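Local coordinates for protein C2 toxin component I (Clostridium botulinum, PDB 2J3X) that probably transfers ADP-ribose from NAD to actin, serving as the enzymatic component of the binary C2 toxin, at residues A259-L264 with N343-S348; F306-D311 with R361-R366; Y298-G303 with K352-S357. The protein carries 2 engineered substitutions. One frame throughout, in Å; residues are numbered along the deposited sequence.

Overall arrangement
Three contacts interlock in the second of the two ADP-ribosyltransferase regions. From the N terminus, helix segment 259-264 opens contact 1, strand segment 298-303 opens contact 3, and loop segment 306-311 opens contact 2. They close in the same order, at 343-348, 352-357 and 361-366, and so every pair of loops crosses and none nests. Contact 1 ties helix 257-265 to the approach to strand 347-350. Contact 3 lays the following loop against strand 295-301, and contact 2 packs the loop after that strand onto strand 363-369. Contacts 2 and 3 share a sheet through the neighbouring strands 295-301 and 363-369, while contact 1 meets contact 3 where Arg299 NH1 reaches Ser348 O.

Contact 1: A259-L264 with N343-S348; sequences AINSYL and NLSFSS
Ser345 hands its hydroxyl to the side chain of Asn261, an example of a short polar bond set beside an apolar patch. Ser345 OG donates to Asn261 OD1 over 2.6 Å, arriving at 131° to the C=O and tilted 24° from the carbonyl plane. With chi1 at -164° the Ser345 hydroxyl is swung away from its own amide nitrogen and in against the helix, where OG comes within 3.3 Å of Asn261 CA. OD1 accepts a second hydrogen bond from Tyr252 OH, so two hydroxyls grip one amide oxygen and restrict the swing of the amide.

Next to this bond lies the buried apolar part, centred on the Phe346 ring. Leu264 CD1 packs 3.8 Å from Phe346 CE2 and also lies against the serine hydroxyl, 3.7 Å from Ser345 OG. Ile260, one helical turn earlier, brings CG2 to the edge of the same ring, 4.0 Å from Phe346 CE2, close to the ring plane. Ile282 of helix 273-286 also touches the phenylalanine, and Tyr252 meets it edge-to-face. In the ADP-ribosyltransferase fold this places helix 257-265 against the bend that leads into strand 347-350. That strand carries the Ser-Thr-Ser sequence beginning at Ser348, consistent with the serine motif of the Arg-Ser-Glu class of these enzymes.

The solvent side is different in kind. There the two chains come nearest and side chains meet backbone: Leu264 CB lies 3.8 Å from Leu344 O and also against Ser345 CA, while Leu344 CB lies 3.7 Å from Leu264 O. Leu344 is partly exposed, unlike the buried Ile260, Leu264 and Phe346, and Ile431, the last residue of the chain, touches it. Asn261 too is only partly buried, and a glycerol molecule lies near its side chain.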
loop_
_atom_site.group_PDB
_atom_site.type_symbol
_atom_site.label_atom_id
_atom_site.label_comp_id
_atom_site.label_asym_id
_atom_site.label_seq_id
_atom_site.Cartn_x
_atom_site.Cartn_y
_atom_site.Cartn_z
ATOM N N ALA A 259 -26.526 -14.045 -13.511
ATOM C CA ALA A 259 -27.715 -14.465 -12.811
ATOM C C ALA A 259 -27.470 -14.565 -11.310
ATOM O O ALA A 259 -28.286 -14.142 -10.496
ATOM C CB ALA A 259 -28.181 -15.802 -13.346
ATOM N N ILE A 260 -26.303 -15.124 -10.955
ATOM C CA ILE A 260 -26.011 -15.397 -9.558
ATOM C C ILE A 260 -25.723 -14.075 -8.813
ATOM O O ILE A 260 -26.189 -13.877 -7.698
ATOM C CB ILE A 260 -24.833 -16.411 -9.453
ATOM C CG1 ILE A 260 -25.383 -17.849 -9.604
ATOM C CG2 ILE A 260 -24.144 -16.281 -8.098
ATOM C CD1 ILE A 260 -24.295 -18.942 -9.668
ATOM N N ASN A 261 -24.946 -13.203 -9.442
ATOM C CA ASN A 261 -24.604 -11.870 -8.903
ATOM C C ASN A 261 -25.911 -11.073 -8.681
ATOM O O ASN A 261 -26.120 -10.517 -7.601
ATOM C CB ASN A 261 -23.702 -11.088 -9.889
ATOM C CG ASN A 261 -22.254 -11.582 -9.899
ATOM O OD1 ASN A 261 -21.836 -12.341 -9.013
ATOM N ND2 ASN A 261 -21.482 -11.142 -10.915
ATOM N N SER A 262 -26.788 -11.062 -9.694
ATOM C CA SER A 262 -28.068 -10.286 -9.579
ATOM C C SER A 262 -28.921 -10.789 -8.438
ATOM O O SER A 262 -29.400 -9.996 -7.614
ATOM C CB SER A 262 -28.855 -10.267 -10.881
ATOM O OG SER A 262 -28.100 -9.548 -11.846
ATOM N N TYR A 263 -29.077 -12.106 -8.368
ATOM C CA TYR A 263 -29.841 -12.762 -7.341
ATOM C C TYR A 263 -29.339 -12.385 -5.968
ATOM O O TYR A 263 -30.098 -11.926 -5.105
ATOM C CB TYR A 263 -29.776 -14.278 -7.550
ATOM C CG TYR A 263 -30.569 -15.155 -6.603
ATOM C CD1 TYR A 263 -31.988 -15.175 -6.642
ATOM C CD2 TYR A 263 -29.918 -16.011 -5.704
ATOM C CE1 TYR A 263 -32.710 -15.988 -5.790
ATOM C CE2 TYR A 263 -30.645 -16.860 -4.854
ATOM C CZ TYR A 263 -32.064 -16.834 -4.914
ATOM O OH TYR A 263 -32.800 -17.665 -4.099
ATOM N N LEU A 264 -28.036 -12.546 -5.766
ATOM C CA LEU A 264 -27.438 -12.208 -4.476
ATOM C C LEU A 264 -27.539 -10.715 -4.156
ATOM O O LEU A 264 -27.817 -10.358 -3.017
ATOM C CB LEU A 264 -25.977 -12.732 -4.380
ATOM C CG LEU A 264 -25.936 -14.255 -4.122
ATOM C CD1 LEU A 264 -24.464 -14.774 -4.339
ATOM C CD2 LEU A 264 -26.468 -14.712 -2.730
ATOM N N ASN A 343 -20.022 -6.744 -0.076
ATOM C CA ASN A 343 -20.068 -7.424 -1.384
ATOM C C ASN A 343 -21.101 -8.512 -1.229
ATOM O O ASN A 343 -20.803 -9.548 -0.673
ATOM C CB ASN A 343 -18.707 -8.072 -1.728
ATOM C CG ASN A 343 -17.650 -7.072 -2.063
ATOM O OD1 ASN A 343 -17.511 -6.666 -3.220
ATOM N ND2 ASN A 343 -16.857 -6.667 -1.051
ATOM N N LEU A 344 -22.342 -8.278 -1.689
ATOM C CA LEU A 344 -23.387 -9.284 -1.470
ATOM C C LEU A 344 -23.175 -10.573 -2.256
ATOM O O LEU A 344 -23.442 -11.635 -1.750
ATOM C CB LEU A 344 -24.774 -8.679 -1.791
ATOM C CG LEU A 344 -25.292 -7.693 -0.732
ATOM C CD1 LEU A 344 -26.705 -7.192 -1.144
ATOM C CD2 LEU A 344 -25.329 -8.369 0.608
ATOM N N SER A 345 -22.636 -10.463 -3.455
ATOM C CA SER A 345 -22.275 -11.608 -4.248
ATOM C C SER A 345 -20.789 -11.993 -4.017
ATOM O O SER A 345 -20.054 -11.312 -3.287
ATOM C CB SER A 345 -22.457 -11.320 -5.738
ATOM O OG SER A 345 -22.462 -12.545 -6.471
ATOM N N PHE A 346 -20.378 -13.061 -4.685
ATOM C CA PHE A 346 -18.928 -13.382 -4.822
ATOM C C PHE A 346 -18.241 -12.200 -5.501
ATOM O O PHE A 346 -18.871 -11.501 -6.321
ATOM C CB PHE A 346 -18.769 -14.644 -5.671
ATOM C CG PHE A 346 -19.531 -15.804 -5.124
ATOM C CD1 PHE A 346 -19.009 -16.576 -4.090
ATOM C CD2 PHE A 346 -20.839 -16.096 -5.612
ATOM C CE1 PHE A 346 -19.764 -17.629 -3.537
ATOM C CE2 PHE A 346 -21.585 -17.140 -5.090
ATOM C CZ PHE A 346 -21.048 -17.940 -4.066
ATOM N N SER A 347 -16.966 -11.974 -5.216
ATOM C CA SER A 347 -16.318 -10.835 -5.858
ATOM C C SER A 347 -14.924 -11.188 -6.327
ATOM O O SER A 347 -14.212 -11.936 -5.634
ATOM C CB SER A 347 -16.318 -9.584 -4.971
ATOM O OG SER A 347 -15.618 -9.774 -3.754
ATOM N N SER A 348 -14.579 -10.701 -7.522
ATOM C CA SER A 348 -13.276 -10.968 -8.112
ATOM C C SER A 348 -12.241 -9.922 -7.683
ATOM O O SER A 348 -12.502 -8.701 -7.599
ATOM C CB SER A 348 -13.362 -10.999 -9.641
ATOM O OG SER A 348 -13.686 -9.720 -10.043
#

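Contact 2: F306-D311 with R361-R366; sequences FDLPSD and RRFIFR. Engineered in segment 361-366: Arg361 (natural residue Ser).
The ring of Phe306 leans over one face of Phe363 and meets Phe365 rim to rim, joining the three residues in an aromatic cluster. Over the Phe363 face, Phe306 CD2 stands 3.8 Å above the plane, displaced toward the rim. The planes differ by 35° with centroids 4.8 Å apart, an oblique pairing that is neither a stack nor a T. The tightest approach, 3.4 Å, joins Phe306 CE2 to Phe363 CG, and CE2 also lies close to Phe363 CB. Toward Phe365 the geometry changes: the planes are nearly parallel, 12° apart, but neither ring covers the other, and Phe306 CZ touches Phe365 CZ at 3.5 Å. From helix 326-336, Trp336 meets Phe306 edge-to-face; Phe332 does the same and also packs, with inclined planes, against Phe363.

The pattern illustrates the alternation of a beta strand. Phe363 and Phe365, two residues apart on strand 363-369, both serve the Phe306 side, whereas Ile364 between them turns the other way. In Phe363 a chi1 of -58° sets CG opposite the carbonyl carbon and presents the ring to Phe306. The cluster lays the loop after strand 295-301 against one face of the five-stranded sheet of this ADP-ribosyltransferase region.

Farther out, Leu308 crosses Phe363 at about a right angle, its CD1 lying 4.2 Å from Phe363 CZ. At the exposed end the Arg362 guanidinium lies near the backbone carbonyl of Asp311, with 4.3 Å from Arg362 NH1 to Asp311 O.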
loop_
_atom_site.group_PDB
_atom_site.type_symbol
_atom_site.label_atom_id
_atom_site.label_comp_id
_atom_site.label_asym_id
_atom_site.label_seq_id
_atom_site.Cartn_x
_atom_site.Cartn_y
_atom_site.Cartn_z
ATOM N N PHE A 306 -19.459 4.009 -4.206
ATOM C CA PHE A 306 -19.369 5.075 -3.195
ATOM C C PHE A 306 -20.573 6.041 -3.279
ATOM O O PHE A 306 -20.530 7.136 -2.763
ATOM C CB PHE A 306 -18.091 5.834 -3.459
ATOM C CG PHE A 306 -16.888 4.932 -3.423
ATOM C CD1 PHE A 306 -16.433 4.447 -2.191
ATOM C CD2 PHE A 306 -16.343 4.431 -4.610
ATOM C CE1 PHE A 306 -15.351 3.545 -2.161
ATOM C CE2 PHE A 306 -15.253 3.534 -4.585
ATOM C CZ PHE A 306 -14.789 3.087 -3.371
ATOM N N ASP A 307 -21.569 5.658 -4.066
ATOM C CA ASP A 307 -22.703 6.566 -4.336
ATOM C C ASP A 307 -22.239 7.811 -5.059
ATOM O O ASP A 307 -22.712 8.954 -4.773
ATOM C CB ASP A 307 -23.414 6.945 -3.031
ATOM C CG ASP A 307 -24.179 5.788 -2.427
ATOM O OD1 ASP A 307 -24.248 4.706 -3.044
ATOM O OD2 ASP A 307 -24.758 5.955 -1.320
ATOM N N LEU A 308 -21.282 7.633 -5.958
ATOM C CA LEU A 308 -20.812 8.729 -6.773
ATOM C C LEU A 308 -21.144 8.429 -8.238
ATOM O O LEU A 308 -21.375 7.282 -8.583
ATOM C CB LEU A 308 -19.289 8.965 -6.609
ATOM C CG LEU A 308 -18.864 9.449 -5.201
ATOM C CD1 LEU A 308 -17.352 9.364 -5.050
ATOM C CD2 LEU A 308 -19.279 10.891 -4.941
ATOM N N PRO A 309 -21.154 9.459 -9.084
ATOM C CA PRO A 309 -21.387 9.172 -10.531
ATOM C C PRO A 309 -20.331 8.168 -11.015
ATOM O O PRO A 309 -19.200 8.234 -10.532
ATOM C CB PRO A 309 -21.111 10.530 -11.194
ATOM C CG PRO A 309 -21.412 11.523 -10.176
ATOM C CD PRO A 309 -21.000 10.905 -8.820
ATOM N N SER A 310 -20.651 7.297 -11.983
ATOM C CA SER A 310 -19.639 6.315 -12.405
ATOM C C SER A 310 -18.355 6.991 -12.841
ATOM O O SER A 310 -17.249 6.456 -12.593
ATOM C CB SER A 310 -20.147 5.436 -13.545
ATOM O OG SER A 310 -20.606 6.281 -14.610
ATOM N N ASP A 311 -18.467 8.169 -13.471
ATOM C CA ASP A 311 -17.320 8.826 -14.049
ATOM C C ASP A 311 -16.845 10.009 -13.204
ATOM O O ASP A 311 -16.200 10.934 -13.703
ATOM C CB ASP A 311 -17.646 9.287 -15.486
ATOM C CG ASP A 311 -18.896 10.167 -15.560
ATOM O OD1 ASP A 311 -19.819 10.095 -14.689
ATOM O OD2 ASP A 311 -18.977 10.924 -16.569
ATOM N N ARG A 361 -10.178 2.913 -14.085
ATOM C CA ARG A 361 -11.040 2.958 -12.899
ATOM C C ARG A 361 -10.229 3.562 -11.753
ATOM O O ARG A 361 -9.124 3.072 -11.460
ATOM C CB ARG A 361 -11.491 1.553 -12.540
ATOM C CG ARG A 361 -12.366 0.944 -13.670
ATOM C CD ARG A 361 -12.937 -0.308 -13.133
ATOM N NE ARG A 361 -13.767 -1.013 -14.102
ATOM C CZ ARG A 361 -14.357 -2.175 -13.836
ATOM N NH1 ARG A 361 -14.198 -2.730 -12.640
ATOM N NH2 ARG A 361 -15.088 -2.783 -14.770
ATOM N N ARG A 362 -10.764 4.617 -11.126
ATOM C CA ARG A 362 -9.979 5.470 -10.179
ATOM C C ARG A 362 -9.921 4.915 -8.755
ATOM O O ARG A 362 -9.128 5.401 -7.930
ATOM C CB ARG A 362 -10.641 6.879 -10.139
ATOM C CG ARG A 362 -10.556 7.589 -11.487
ATOM C CD ARG A 362 -11.466 8.822 -11.455
ATOM N NE ARG A 362 -11.318 9.608 -12.697
ATOM C CZ ARG A 362 -11.942 9.345 -13.842
ATOM N NH1 ARG A 362 -12.759 8.321 -13.973
ATOM N NH2 ARG A 362 -11.746 10.143 -14.864
ATOM N N PHE A 363 -10.789 3.958 -8.434
ATOM C CA PHE A 363 -10.913 3.549 -7.015
ATOM C C PHE A 363 -10.277 2.158 -6.864
ATOM O O PHE A 363 -10.859 1.151 -7.250
ATOM C CB PHE A 363 -12.380 3.600 -6.545
ATOM C CG PHE A 363 -12.990 4.984 -6.696
ATOM C CD1 PHE A 363 -13.596 5.371 -7.911
ATOM C CD2 PHE A 363 -12.925 5.896 -5.659
ATOM C CE1 PHE A 363 -14.147 6.653 -8.088
ATOM C CE2 PHE A 363 -13.483 7.221 -5.800
ATOM C CZ PHE A 363 -14.114 7.599 -7.046
ATOM N N ILE A 364 -9.051 2.136 -6.332
ATOM C CA ILE A 364 -8.267 0.901 -6.340
ATOM C C ILE A 364 -8.349 0.293 -4.944
ATOM O O ILE A 364 -7.697 0.775 -4.052
ATOM C CB ILE A 364 -6.797 1.207 -6.643
ATOM C CG1 ILE A 364 -6.607 2.023 -7.940
ATOM C CG2 ILE A 364 -5.959 -0.114 -6.612
ATOM C CD1 ILE A 364 -5.306 2.906 -7.939
ATOM N N PHE A 365 -9.130 -0.766 -4.770
ATOM C CA PHE A 365 -9.168 -1.453 -3.482
ATOM C C PHE A 365 -7.935 -2.307 -3.354
ATOM O O PHE A 365 -7.676 -3.148 -4.218
ATOM C CB PHE A 365 -10.380 -2.311 -3.277
ATOM C CG PHE A 365 -11.595 -1.507 -2.867
ATOM C CD1 PHE A 365 -11.805 -1.167 -1.544
ATOM C CD2 PHE A 365 -12.477 -1.055 -3.838
ATOM C CE1 PHE A 365 -12.954 -0.423 -1.155
ATOM C CE2 PHE A 365 -13.624 -0.302 -3.451
ATOM C CZ PHE A 365 -13.832 0.009 -2.104
ATOM N N ARG A 366 -7.158 -2.002 -2.309
ATOM C CA ARG A 366 -5.932 -2.763 -1.985
ATOM C C ARG A 366 -6.376 -3.601 -0.771
ATOM O O ARG A 366 -6.346 -3.155 0.371
ATOM C CB ARG A 366 -4.784 -1.747 -1.714
ATOM C CG ARG A 366 -3.461 -2.504 -1.292
ATOM C CD ARG A 366 -2.283 -1.578 -1.318
ATOM N NE ARG A 366 -1.087 -2.303 -0.859
ATOM C CZ ARG A 366 -0.536 -2.175 0.359
ATOM N NH1 ARG A 366 -1.049 -1.308 1.239
ATOM N NH2 ARG A 366 0.572 -2.915 0.669
#

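Contact 3: Y298-G303 with K352-S357; sequences YRRVDG and KSTPSS
The Tyr298 ring turns its face to Ser353 CB, and Arg300 brings the edge of its guanidinium to the carbonyl of the same serine: two side chains of one strand hold one loop by different means. Ser353 CB sits 3.6 Å from the centroid of the Tyr298 ring and only 4° off its normal, a well-centred CH-pi contact, while the tyrosine hydroxyl is bonded to Asp220. The Arg300 chain, extended from CG to NE, brings NE within 2.8 Å of Ser353 O; chi4 of -91° then turns the guanidinium so that the N-H points at this oxygen, nearly in plane, with an N-H...O angle of 152°. Arg300 NH2 bonds to Thr354 OG1 at 2.9 Å, the oxygen sitting somewhat out of the guanidinium plane, and the methyl CG2 of Thr354 covers one guanidinium face. Thr354 OG1 in turn donates to Ser353 OG, which is also bonded to Leu61 O. Gln418 takes up Arg300 NH1.

Arg299, between the two, faces away from the loop and binds Ser348 O through NH1. An arginine of strand 295-301 bonded at the head of Ser-Thr-Ser is as in the Arg-Ser-Glu class of ADP-ribosyltransferases, of which Arg299 is probably the arginine.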
loop_
_atom_site.group_PDB
_atom_site.type_symbol
_atom_site.label_atom_id
_atom_site.label_comp_id
_atom_site.label_asym_id
_atom_site.label_seq_id
_atom_site.Cartn_x
_atom_site.Cartn_y
_atom_site.Cartn_z
ATOM N N TYR A 298 -6.167 -7.020 -5.385
ATOM C CA TYR A 298 -6.663 -5.698 -5.843
ATOM C C TYR A 298 -8.005 -5.819 -6.526
ATOM O O TYR A 298 -8.294 -6.808 -7.212
ATOM C CB TYR A 298 -5.657 -5.121 -6.857
ATOM C CG TYR A 298 -4.408 -4.675 -6.172
ATOM C CD1 TYR A 298 -4.361 -3.434 -5.516
ATOM C CD2 TYR A 298 -3.270 -5.549 -6.123
ATOM C CE1 TYR A 298 -3.191 -3.000 -4.844
ATOM C CE2 TYR A 298 -2.078 -5.157 -5.454
ATOM C CZ TYR A 298 -2.065 -3.881 -4.806
ATOM O OH TYR A 298 -0.958 -3.426 -4.141
ATOM N N ARG A 299 -8.830 -4.785 -6.372
ATOM C CA ARG A 299 -10.082 -4.723 -7.127
ATOM C C ARG A 299 -10.359 -3.243 -7.433
ATOM O O ARG A 299 -10.562 -2.451 -6.504
ATOM C CB ARG A 299 -11.183 -5.259 -6.274
ATOM C CG ARG A 299 -12.569 -5.332 -7.000
ATOM C CD ARG A 299 -13.562 -6.016 -6.077
ATOM N NE ARG A 299 -14.947 -5.770 -6.544
ATOM C CZ ARG A 299 -15.504 -6.340 -7.601
ATOM N NH1 ARG A 299 -14.826 -7.226 -8.333
ATOM N NH2 ARG A 299 -16.758 -6.018 -7.937
ATOM N N ARG A 300 -10.332 -2.911 -8.728
ATOM C CA ARG A 300 -10.529 -1.531 -9.163
ATOM C C ARG A 300 -12.003 -1.357 -9.538
ATOM O O ARG A 300 -12.559 -2.223 -10.226
ATOM C CB ARG A 300 -9.677 -1.254 -10.390
ATOM C CG ARG A 300 -8.170 -0.975 -10.052
ATOM C CD ARG A 300 -7.356 -0.908 -11.359
ATOM N NE ARG A 300 -6.002 -0.398 -11.138
ATOM C CZ ARG A 300 -5.661 0.887 -11.219
ATOM N NH1 ARG A 300 -6.577 1.875 -11.461
ATOM N NH2 ARG A 300 -4.430 1.215 -10.969
ATOM N N VAL A 301 -12.600 -0.250 -9.086
ATOM C CA VAL A 301 -14.028 0.038 -9.312
ATOM C C VAL A 301 -14.175 1.484 -9.706
ATOM O O VAL A 301 -13.243 2.293 -9.531
ATOM C CB VAL A 301 -14.908 -0.265 -8.113
ATOM C CG1 VAL A 301 -14.812 -1.756 -7.720
ATOM C CG2 VAL A 301 -14.488 0.630 -6.925
ATOM N N ASP A 302 -15.349 1.831 -10.239
ATOM C CA ASP A 302 -15.577 3.230 -10.562
ATOM C C ASP A 302 -16.365 3.868 -9.377
ATOM O O ASP A 302 -16.304 3.368 -8.250
ATOM C CB ASP A 302 -16.308 3.331 -11.912
ATOM C CG ASP A 302 -17.706 2.703 -11.871
ATOM O OD1 ASP A 302 -18.258 2.385 -10.786
ATOM O OD2 ASP A 302 -18.309 2.517 -12.958
ATOM N N GLY A 303 -17.043 5.006 -9.591
ATOM C CA GLY A 303 -17.649 5.698 -8.435
ATOM C C GLY A 303 -18.910 5.074 -7.851
ATOM O O GLY A 303 -19.319 5.450 -6.747
ATOM N N LYS A 352 -2.750 -8.763 -9.663
ATOM C CA LYS A 352 -2.247 -7.632 -10.398
ATOM C C LYS A 352 -3.011 -6.357 -10.049
ATOM O O LYS A 352 -4.256 -6.362 -10.146
ATOM C CB LYS A 352 -2.341 -7.882 -11.915
ATOM C CG LYS A 352 -1.397 -8.954 -12.411
ATOM C CD LYS A 352 -1.330 -8.928 -13.941
ATOM C CE LYS A 352 -2.487 -9.628 -14.491
ATOM N NZ LYS A 352 -2.263 -10.070 -15.943
ATOM N N SER A 353 -2.306 -5.296 -9.644
ATOM C CA SER A 353 -3.013 -4.060 -9.271
ATOM C C SER A 353 -3.705 -3.394 -10.453
ATOM O O SER A 353 -4.703 -2.675 -10.237
ATOM C CB SER A 353 -2.121 -3.001 -8.620
ATOM O OG SER A 353 -1.228 -2.442 -9.568
ATOM N N THR A 354 -3.168 -3.555 -11.670
ATOM C CA THR A 354 -3.621 -2.685 -12.770
ATOM C C THR A 354 -3.708 -3.423 -14.110
ATOM O O THR A 354 -2.993 -3.105 -15.056
ATOM C CB THR A 354 -2.698 -1.465 -12.900
ATOM O OG1 THR A 354 -2.521 -0.887 -11.590
ATOM C CG2 THR A 354 -3.396 -0.367 -13.829
ATOM N N PRO A 355 -4.622 -4.388 -14.212
ATOM C CA PRO A 355 -4.797 -5.004 -15.523
ATOM C C PRO A 355 -5.252 -3.890 -16.494
ATOM O O PRO A 355 -6.035 -3.037 -16.096
ATOM C CB PRO A 355 -5.935 -5.992 -15.283
ATOM C CG PRO A 355 -5.991 -6.208 -13.830
ATOM C CD PRO A 355 -5.558 -4.909 -13.198
ATOM N N SER A 356 -4.738 -3.873 -17.741
ATOM C CA SER A 356 -5.035 -2.790 -18.673
ATOM C C SER A 356 -6.500 -2.453 -18.796
ATOM O O SER A 356 -6.906 -1.257 -18.891
ATOM C CB SER A 356 -4.507 -3.192 -20.076
ATOM O OG SER A 356 -3.179 -2.757 -20.125
ATOM N N SER A 357 -7.324 -3.482 -18.829
ATOM C CA SER A 357 -8.745 -3.230 -19.067
ATOM C C SER A 357 -9.416 -2.502 -17.881
ATOM O O SER A 357 -10.473 -1.882 -18.028
ATOM C CB SER A 357 -9.441 -4.511 -19.444
ATOM O OG SER A 357 -9.675 -5.206 -18.278
HETATM O O HOH W 1 -7.019 -5.613 -10.195
#